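Local coordinates for protein STING-associated CdnE c-di-GMP synthase (Flavobacteriaceae, PDB 6WT8) that synthesises the cyclic dinucleotide c-di-GMP, probably from GTP, as the signal that a partner bacterial STING receptor senses in CBASS antiphage defence, at residues S32-F37 / Y298-S303; I248-L253 / K292-H297; K79-L84 / L163-V168. All blocks are in the same frame, centred on the assembly; numbering follows the deposited sequence.

Interaction 1: residues S32-F37 / Y298-S303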
loop_
_atom_site.group_PDB
_atom_site.type_symbol
_atom_site.label_atom_id
_atom_site.label_comp_id
_atom_site.label_asym_id
_atom_site.label_seq_id
_atom_site.Cartn_x
_atom_site.Cartn_y
_atom_site.Cartn_z
ATOM N N SER A 32 6.318 27.873 0.305
ATOM C CA SER A 32 7.726 27.662 0.047
ATOM C C SER A 32 8.044 28.030 -1.396
ATOM O O SER A 32 7.182 28.512 -2.154
ATOM C CB SER A 32 8.090 26.204 0.339
ATOM O OG SER A 32 9.488 26.013 0.344
ATOM N N GLY A 33 9.287 27.784 -1.773
ATOM C CA GLY A 33 9.695 27.938 -3.158
ATOM C C GLY A 33 10.868 27.037 -3.456
ATOM O O GLY A 33 11.621 26.644 -2.566
ATOM N N SER A 34 11.026 26.714 -4.736
ATOM C CA SER A 34 12.093 25.809 -5.105
ATOM C C SER A 34 13.459 26.465 -4.937
ATOM O O SER A 34 13.628 27.675 -5.176
ATOM C CB SER A 34 11.889 25.352 -6.542
ATOM O OG SER A 34 13.022 24.628 -6.971
ATOM N N LYS A 35 14.421 25.678 -4.458
ATOM C CA LYS A 35 15.812 26.120 -4.416
ATOM C C LYS A 35 16.543 25.841 -5.716
ATOM O O LYS A 35 17.573 26.469 -5.982
ATOM C CB LYS A 35 16.581 25.422 -3.291
ATOM C CG LYS A 35 16.052 25.681 -1.890
ATOM C CD LYS A 35 16.886 24.903 -0.864
ATOM C CE LYS A 35 17.125 23.454 -1.310
ATOM N NZ LYS A 35 17.792 22.647 -0.250
ATOM N N LEU A 36 16.057 24.886 -6.503
ATOM C CA LEU A 36 16.723 24.481 -7.738
ATOM C C LEU A 36 16.173 25.188 -8.968
ATOM O O LEU A 36 16.909 25.374 -9.949
ATOM C CB LEU A 36 16.597 22.964 -7.924
ATOM C CG LEU A 36 17.146 22.164 -6.742
ATOM C CD1 LEU A 36 16.730 20.676 -6.836
ATOM C CD2 LEU A 36 18.656 22.322 -6.654
ATOM N N PHE A 37 14.912 25.614 -8.921
ATOM C CA PHE A 37 14.260 26.258 -10.051
ATOM C C PHE A 37 13.704 27.633 -9.649
ATOM O O PHE A 37 12.639 27.702 -9.036
ATOM C CB PHE A 37 13.159 25.334 -10.584
ATOM C CG PHE A 37 13.580 23.879 -10.646
ATOM C CD1 PHE A 37 14.450 23.438 -11.642
ATOM C CD2 PHE A 37 13.143 22.971 -9.682
ATOM C CE1 PHE A 37 14.861 22.097 -11.692
ATOM C CE2 PHE A 37 13.538 21.639 -9.719
ATOM C CZ PHE A 37 14.404 21.197 -10.722
ATOM N N TYR A 298 8.000 21.045 -3.229
ATOM C CA TYR A 298 7.632 19.829 -3.980
ATOM C C TYR A 298 8.456 19.625 -5.259
ATOM O O TYR A 298 8.764 18.476 -5.587
ATOM C CB TYR A 298 6.123 19.819 -4.295
ATOM C CG TYR A 298 5.678 20.761 -5.398
ATOM C CD1 TYR A 298 5.430 22.127 -5.144
ATOM C CD2 TYR A 298 5.586 20.321 -6.718
ATOM C CE1 TYR A 298 5.073 22.996 -6.181
ATOM C CE2 TYR A 298 5.242 21.186 -7.752
ATOM C CZ TYR A 298 4.976 22.504 -7.488
ATOM O OH TYR A 298 4.645 23.375 -8.516
ATOM N N LEU A 299 8.864 20.700 -5.950
ATOM C CA LEU A 299 9.646 20.503 -7.181
ATOM C C LEU A 299 11.007 19.915 -6.850
ATOM O O LEU A 299 11.561 19.157 -7.644
ATOM C CB LEU A 299 9.815 21.825 -7.957
ATOM C CG LEU A 299 8.504 22.361 -8.607
ATOM C CD1 LEU A 299 8.761 23.708 -9.185
ATOM C CD2 LEU A 299 7.986 21.435 -9.714
ATOM N N ASP A 300 11.572 20.279 -5.696
ATOM C CA ASP A 300 12.883 19.757 -5.348
ATOM C C ASP A 300 12.816 18.284 -4.972
ATOM O O ASP A 300 13.863 17.626 -4.973
ATOM C CB ASP A 300 13.490 20.577 -4.197
ATOM C CG ASP A 300 13.832 22.024 -4.620
ATOM O OD1 ASP A 300 13.894 22.311 -5.824
ATOM O OD2 ASP A 300 14.048 22.907 -3.754
ATOM N N LEU A 301 11.622 17.736 -4.685
ATOM C CA LEU A 301 11.512 16.303 -4.448
ATOM C C LEU A 301 11.835 15.493 -5.680
ATOM O O LEU A 301 12.192 14.301 -5.551
ATOM C CB LEU A 301 10.105 15.918 -3.974
ATOM C CG LEU A 301 9.692 16.578 -2.668
ATOM C CD1 LEU A 301 8.227 16.231 -2.340
ATOM C CD2 LEU A 301 10.601 16.182 -1.504
ATOM N N VAL A 302 11.665 16.069 -6.887
ATOM C CA VAL A 302 11.964 15.295 -8.093
ATOM C C VAL A 302 13.441 14.973 -8.120
ATOM O O VAL A 302 13.831 13.858 -8.464
ATOM C CB VAL A 302 11.538 16.056 -9.354
ATOM C CG1 VAL A 302 11.792 15.204 -10.625
ATOM C CG2 VAL A 302 10.063 16.421 -9.248
ATOM N N SER A 303 14.281 15.955 -7.756
ATOM C CA SER A 303 15.719 15.732 -7.651
ATOM C C SER A 303 16.072 14.701 -6.562
ATOM O O SER A 303 16.954 13.869 -6.770
ATOM C CB SER A 303 16.379 17.053 -7.342
ATOM O OG SER A 303 17.789 16.903 -7.185
#
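With chi1 at 172°, Ser34 turns OG toward the amides that follow it in the chain, while Asp300, with CG anti to its carbonyl carbon (chi1 -67°), extends its carboxylate out to meet that hydroxyl. Ser34 forms an ST motif: OG accepts from Phe37 N at 2.9 Å, curling residues 34-37 into a compact turn, and donates to Asp300 OD1 at 2.7 Å. This turn lies in the loop between helices 27-31 and 46-56, and through Asp300 it is tied to helix 300-314 in the helical part of the enzyme.

The two carboxylate oxygens divide the work. OD2 of Asp300 takes the amide of Lys35 on its syn lone pair, at 2.9 Å from Lys35 N and nearly straight (167°). Asp300 OD1 meets the serine hydroxyl on its syn side but somewhat out of the carboxylate plane, and has a long, weak bond from Leu36 N at 3.4 Å. Together these donors fix the rotation of a buried acidic group and are likely to stabilise its negative charge. The ammonium group of Lys35 stops short of direct contact, but may add some favourable field.

Apolar groups frame this polar centre. Leu36 places CB over the centre of the neighbouring Phe37 ring and sends CD1 against Ser303 CB, 3.7 Å away, while the hydroxyl of Ser303 bonds to Gln307 in its own helix. Phe37 leans on Leu299, its CD2 lying 3.9 Å from Leu299 CB; Leu357 of helix 336-360 touches both side chains, and the Phe37 ring also meets that of His358. At the ring edge, close to its plane, Phe37 CE2 approaches Leu299 O to 3.8 Å.

Interaction 2: residues I248-L253 / K292-H297; sequences ISNRRL and KYEDLH
Arg252 grips Leu296 O side-on with two nitrogens, NE at 2.8 Å and NH2 at 3.0 Å, with the oxygen lying nearly in the guanidinium plane. A bend at chi2 (141°) carries the group across the opposite loop, where Glu294 O sits over the centre of one guanidinium face. That carbonyl takes its hydrogen bond from Asn250 ND2 instead, at 2.9 Å, with the donor above the carbonyl plane. Arg252 NH1 turns back to Asn250 O, 3.0 Å away, joining the guanidinium to its own loop as well.

Both loops have defined turns. Asn250, at positive phi, is the C-prime residue of a Schellman motif closing helix 235-248, and Tyr293-Leu296 is a type I beta turn. Ser249 OG accepts from the amides of Arg252 and Leu253 in an ST motif and bonds to Asp246 O in the preceding helix. Replacing Arg252 by alanine, which keeps only CB, would probably leave Leu296 O without these two donors and Asn250 O without its bond from NH1.

Two waters add bridges between the loops: one donates to Ile248 O and Glu294 OE2, and the other accepts from Asn250 ND2 while donating to Asp295 OD1 at 2.6 Å.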
loop_
_atom_site.group_PDB
_atom_site.type_symbol
_atom_site.label_atom_id
_atom_site.label_comp_id
_atom_site.label_asym_id
_atom_site.label_seq_id
_atom_site.Cartn_x
_atom_site.Cartn_y
_atom_site.Cartn_z
ATOM N N ILE A 248 5.686 12.041 9.735
ATOM C CA ILE A 248 7.050 12.436 10.082
ATOM C C ILE A 248 7.699 13.248 8.966
ATOM O O ILE A 248 8.434 14.207 9.236
ATOM C CB ILE A 248 7.899 11.207 10.448
ATOM C CG1 ILE A 248 7.286 10.484 11.625
ATOM C CG2 ILE A 248 9.364 11.588 10.707
ATOM C CD1 ILE A 248 7.983 9.111 11.932
ATOM N N SER A 249 7.418 12.900 7.686
ATOM C CA SER A 249 7.987 13.586 6.539
ATOM C C SER A 249 7.377 14.955 6.256
ATOM O O SER A 249 7.701 15.521 5.211
ATOM C CB SER A 249 7.785 12.710 5.301
ATOM O OG SER A 249 6.459 12.811 4.803
ATOM N N ASN A 250 6.540 15.500 7.145
ATOM C CA ASN A 250 5.809 16.757 6.873
ATOM C C ASN A 250 4.954 16.622 5.614
ATOM O O ASN A 250 4.845 17.528 4.773
ATOM C CB ASN A 250 6.760 17.982 6.742
ATOM C CG ASN A 250 7.549 18.246 7.966
ATOM O OD1 ASN A 250 7.195 17.877 9.081
ATOM N ND2 ASN A 250 8.637 19.009 7.762
ATOM N N ARG A 251 4.304 15.457 5.497
ATOM C CA ARG A 251 3.286 15.200 4.466
ATOM C C ARG A 251 3.878 15.297 3.069
ATOM O O ARG A 251 3.243 15.843 2.147
ATOM C CB ARG A 251 2.056 16.111 4.644
ATOM C CG ARG A 251 1.383 15.840 5.996
ATOM C CD ARG A 251 0.114 16.639 6.258
ATOM N NE ARG A 251 0.354 18.073 6.508
ATOM C CZ ARG A 251 -0.588 18.929 6.901
ATOM N NH1 ARG A 251 -1.855 18.517 7.060
ATOM N NH2 ARG A 251 -0.271 20.182 7.101
ATOM N N ARG A 252 5.078 14.721 2.896
ATOM C CA ARG A 252 5.716 14.638 1.578
ATOM C C ARG A 252 5.867 13.218 1.046
ATOM O O ARG A 252 5.982 13.055 -0.201
ATOM C CB ARG A 252 7.101 15.294 1.610
ATOM C CG ARG A 252 6.938 16.855 1.475
ATOM C CD ARG A 252 7.888 17.524 2.350
ATOM N NE ARG A 252 8.065 18.942 2.069
ATOM C CZ ARG A 252 7.516 19.936 2.800
ATOM N NH1 ARG A 252 6.606 19.670 3.733
ATOM N NH2 ARG A 252 7.871 21.210 2.552
ATOM N N LEU A 253 5.926 12.203 1.915
ATOM C CA LEU A 253 6.228 10.839 1.449
ATOM C C LEU A 253 5.182 10.365 0.457
ATOM O O LEU A 253 5.528 9.814 -0.601
ATOM C CB LEU A 253 6.278 9.874 2.650
ATOM C CG LEU A 253 6.315 8.392 2.270
ATOM C CD1 LEU A 253 7.623 8.114 1.545
ATOM C CD2 LEU A 253 6.209 7.546 3.546
ATOM N N LYS A 292 16.373 14.407 4.642
ATOM C CA LYS A 292 16.833 14.903 3.357
ATOM C C LYS A 292 15.755 15.624 2.592
ATOM O O LYS A 292 16.096 16.402 1.712
ATOM C CB LYS A 292 17.367 13.766 2.501
ATOM C CG LYS A 292 18.599 13.146 3.171
ATOM C CD LYS A 292 19.109 11.987 2.351
ATOM C CE LYS A 292 20.320 11.325 3.063
ATOM N NZ LYS A 292 20.747 10.040 2.456
ATOM N N TYR A 293 14.476 15.437 2.951
ATOM C CA TYR A 293 13.443 16.015 2.120
ATOM C C TYR A 293 12.244 16.620 2.858
ATOM O O TYR A 293 11.392 17.225 2.187
ATOM C CB TYR A 293 12.945 14.961 1.113
ATOM C CG TYR A 293 12.128 13.816 1.677
ATOM C CD1 TYR A 293 12.742 12.652 2.152
ATOM C CD2 TYR A 293 10.745 13.944 1.783
ATOM C CE1 TYR A 293 11.954 11.596 2.648
ATOM C CE2 TYR A 293 9.972 12.926 2.218
ATOM C CZ TYR A 293 10.587 11.776 2.680
ATOM O OH TYR A 293 9.785 10.755 3.186
ATOM N N GLU A 294 12.127 16.475 4.188
ATOM C CA GLU A 294 10.907 16.918 4.846
ATOM C C GLU A 294 10.666 18.423 4.754
ATOM O O GLU A 294 9.518 18.854 4.953
ATOM C CB GLU A 294 10.911 16.495 6.301
ATOM C CG GLU A 294 11.957 17.219 7.156
ATOM C CD GLU A 294 11.899 16.674 8.568
ATOM O OE1 GLU A 294 12.244 15.489 8.719
ATOM O OE2 GLU A 294 11.441 17.385 9.486
ATOM N N ASP A 295 11.682 19.230 4.433
ATOM C CA ASP A 295 11.465 20.676 4.324
ATOM C C ASP A 295 11.648 21.164 2.899
ATOM O O ASP A 295 11.704 22.378 2.664
ATOM C CB ASP A 295 12.398 21.431 5.274
ATOM C CG ASP A 295 12.017 21.220 6.722
ATOM O OD1 ASP A 295 10.806 21.229 7.029
ATOM O OD2 ASP A 295 12.944 21.118 7.563
ATOM N N LEU A 296 11.725 20.261 1.946
ATOM C CA LEU A 296 11.906 20.692 0.562
ATOM C C LEU A 296 10.574 21.069 -0.081
ATOM O O LEU A 296 9.538 20.431 0.157
ATOM C CB LEU A 296 12.529 19.565 -0.265
ATOM C CG LEU A 296 14.019 19.311 0.037
ATOM C CD1 LEU A 296 14.471 18.216 -0.928
ATOM C CD2 LEU A 296 14.839 20.524 -0.198
ATOM N N HIS A 297 10.641 22.058 -0.973
ATOM C CA HIS A 297 9.537 22.368 -1.863
ATOM C C HIS A 297 9.264 21.185 -2.789
ATOM O O HIS A 297 10.159 20.393 -3.130
ATOM C CB HIS A 297 9.941 23.589 -2.663
ATOM C CG HIS A 297 8.918 24.070 -3.668
ATOM N ND1 HIS A 297 8.928 23.687 -5.006
ATOM C CD2 HIS A 297 7.956 25.023 -3.551
ATOM C CE1 HIS A 297 7.966 24.327 -5.642
ATOM N NE2 HIS A 297 7.370 25.155 -4.788
HETATM O O HOH W 1 9.665 15.251 11.254
HETATM O O HOH W 2 10.141 20.882 9.538
#

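Interaction 3: residues K79-L84 / L163-V168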
loop_
_atom_site.group_PDB
_atom_site.type_symbol
_atom_site.label_atom_id
_atom_site.label_comp_id
_atom_site.label_asym_id
_atom_site.label_seq_id
_atom_site.Cartn_x
_atom_site.Cartn_y
_atom_site.Cartn_z
ATOM N N LYS A 79 -23.754 -8.913 10.155
ATOM C CA LYS A 79 -25.025 -9.464 10.621
ATOM C C LYS A 79 -25.052 -10.989 10.453
ATOM O O LYS A 79 -25.569 -11.705 11.317
ATOM C CB LYS A 79 -26.162 -8.802 9.846
ATOM C CG LYS A 79 -27.560 -9.138 10.501
ATOM C CD LYS A 79 -28.682 -8.402 9.759
ATOM C CE LYS A 79 -30.038 -8.640 10.445
ATOM N NZ LYS A 79 -30.379 -10.074 10.350
ATOM N N SER A 80 -24.487 -11.500 9.351
ATOM C CA SER A 80 -24.485 -12.937 9.060
ATOM C C SER A 80 -23.588 -13.729 9.995
ATOM O O SER A 80 -24.007 -14.791 10.486
ATOM C CB SER A 80 -24.069 -13.126 7.582
ATOM O OG SER A 80 -23.717 -14.465 7.317
ATOM N N HIS A 81 -22.333 -13.286 10.206
ATOM C CA HIS A 81 -21.377 -14.135 10.900
ATOM C C HIS A 81 -20.273 -13.314 11.543
ATOM O O HIS A 81 -19.140 -13.802 11.709
ATOM C CB HIS A 81 -20.790 -15.177 9.923
ATOM C CG HIS A 81 -20.223 -14.589 8.664
ATOM N ND1 HIS A 81 -20.933 -14.507 7.478
ATOM C CD2 HIS A 81 -19.007 -14.055 8.416
ATOM C CE1 HIS A 81 -20.179 -13.922 6.563
ATOM N NE2 HIS A 81 -19.000 -13.647 7.095
ATOM N N GLY A 82 -20.646 -12.096 11.967
ATOM C CA GLY A 82 -19.690 -11.254 12.687
ATOM C C GLY A 82 -19.161 -11.885 13.962
ATOM O O GLY A 82 -18.077 -11.508 14.442
ATOM N N ASN A 83 -19.877 -12.862 14.507
ATOM C CA ASN A 83 -19.456 -13.557 15.709
ATOM C C ASN A 83 -18.241 -14.436 15.464
ATOM O O ASN A 83 -17.684 -14.956 16.434
ATOM C CB ASN A 83 -20.609 -14.388 16.295
ATOM C CG ASN A 83 -21.222 -15.367 15.266
ATOM O OD1 ASN A 83 -21.636 -14.921 14.180
ATOM N ND2 ASN A 83 -21.260 -16.683 15.602
ATOM N N LEU A 84 -17.867 -14.660 14.199
ATOM C CA LEU A 84 -16.729 -15.523 13.873
ATOM C C LEU A 84 -15.532 -14.777 13.315
ATOM O O LEU A 84 -14.462 -15.384 13.170
ATOM C CB LEU A 84 -17.153 -16.594 12.833
ATOM C CG LEU A 84 -18.233 -17.582 13.353
ATOM C CD1 LEU A 84 -18.507 -18.617 12.225
ATOM C CD2 LEU A 84 -17.786 -18.318 14.585
ATOM N N LEU A 163 -18.021 -19.705 2.145
ATOM C CA LEU A 163 -19.264 -20.120 1.474
ATOM C C LEU A 163 -20.466 -19.368 2.024
ATOM O O LEU A 163 -21.374 -18.987 1.254
ATOM C CB LEU A 163 -19.466 -21.654 1.597
ATOM C CG LEU A 163 -18.361 -22.467 0.895
ATOM C CD1 LEU A 163 -18.602 -23.948 1.138
ATOM C CD2 LEU A 163 -18.378 -22.197 -0.598
ATOM N N LYS A 164 -20.488 -19.132 3.337
ATOM C CA LYS A 164 -21.582 -18.367 3.914
ATOM C C LYS A 164 -21.609 -16.950 3.351
ATOM O O LYS A 164 -22.683 -16.412 3.041
ATOM C CB LYS A 164 -21.434 -18.364 5.424
ATOM C CG LYS A 164 -22.592 -17.752 6.186
ATOM C CD LYS A 164 -22.313 -18.113 7.652
ATOM C CE LYS A 164 -23.490 -17.817 8.571
ATOM N NZ LYS A 164 -24.600 -18.787 8.326
ATOM N N SER A 165 -20.424 -16.374 3.154
ATOM C CA SER A 165 -20.350 -15.046 2.544
ATOM C C SER A 165 -20.840 -15.038 1.110
ATOM O O SER A 165 -21.511 -14.081 0.675
ATOM C CB SER A 165 -18.874 -14.575 2.594
ATOM O OG SER A 165 -18.455 -14.414 3.929
ATOM N N GLU A 166 -20.502 -16.074 0.318
ATOM C CA GLU A 166 -21.031 -16.135 -1.051
ATOM C C GLU A 166 -22.556 -16.117 -1.037
ATOM O O GLU A 166 -23.193 -15.405 -1.827
ATOM C CB GLU A 166 -20.570 -17.401 -1.766
ATOM C CG GLU A 166 -19.071 -17.447 -1.966
ATOM C CD GLU A 166 -18.646 -18.693 -2.703
ATOM O OE1 GLU A 166 -19.513 -19.546 -3.053
ATOM O OE2 GLU A 166 -17.425 -18.837 -2.916
ATOM N N LEU A 167 -23.163 -16.900 -0.121
ATOM C CA LEU A 167 -24.619 -16.969 -0.055
ATOM C C LEU A 167 -25.229 -15.639 0.362
ATOM O O LEU A 167 -26.208 -15.187 -0.253
ATOM C CB LEU A 167 -25.033 -18.078 0.939
ATOM C CG LEU A 167 -24.634 -19.457 0.428
ATOM C CD1 LEU A 167 -24.810 -20.476 1.604
ATOM C CD2 LEU A 167 -25.446 -19.932 -0.745
ATOM N N VAL A 168 -24.693 -15.020 1.420
ATOM C CA VAL A 168 -25.251 -13.749 1.893
ATOM C C VAL A 168 -25.098 -12.670 0.836
ATOM O O VAL A 168 -26.043 -11.921 0.540
ATOM C CB VAL A 168 -24.551 -13.348 3.197
ATOM C CG1 VAL A 168 -24.883 -11.886 3.547
ATOM C CG2 VAL A 168 -25.008 -14.252 4.261
HETATM O O HOH W 3 -26.158 -16.569 10.441
#
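Ser80 meets the helix of residues 163-168 with its hydroxyl, which chi1 (165°) directs against carbon atoms of the other helix: OG lies 3.3 Å from Val168 CG2 and 3.6 Å from Lys164 CE. Ser80 OG is also hydrogen-bonded to the next residue, His81, through ND1 at 2.8 Å. Ser80 O takes a hydrogen bond from a water, which in turn accepts a weak one from Lys164 NZ; Tyr160 OH is a second weak partner of that ammonium group.

At His81 the aliphatic part of Lys164 slides past the imidazole in the opposite direction, CD reaching within 3.9 Å of His81 ND1. Beyond it, Ser165 OG comes to 3.2 Å from His81 CE1. Here helix 60-81 packs on helix 154-172 beside the central sheet of what is probably the nucleotidyltransferase core, as in other CD-NTases. Gln109 of strand 106-112 joins all three elements, its OE1 bonded to His81 NE2 and its NE2 to Ser165 OG; that hydroxyl also bonds to Val161 O one helical turn back.

Further on, Leu84 N returns to His81 O at 2.9 Å, and the Leu84 backbone pairs with Asn112 as strand 85-90 begins.

How the interactions relate
Interactions 1 and 2 adjoin, their centres 11 Å apart: Gly33 CA rests 3.4 Å from His297 CD2, and residues 292-297 run directly into 298-303, so both hold the approach to helix 300-314. Interaction 3 lies on the other side of the chain's centre, about 52 Å from interaction 1 between centres, and joins two helices beside the sheet. All three are partly buried. Interactions 1 and 2 rely on directed hydrogen bonds, with a carboxylate accepting backbone amides in interaction 1 and a guanidinium serving backbone carbonyls in interaction 2. In interaction 3 the segments touch mainly through van der Waals packing, and a strand glutamine supplies the polar link.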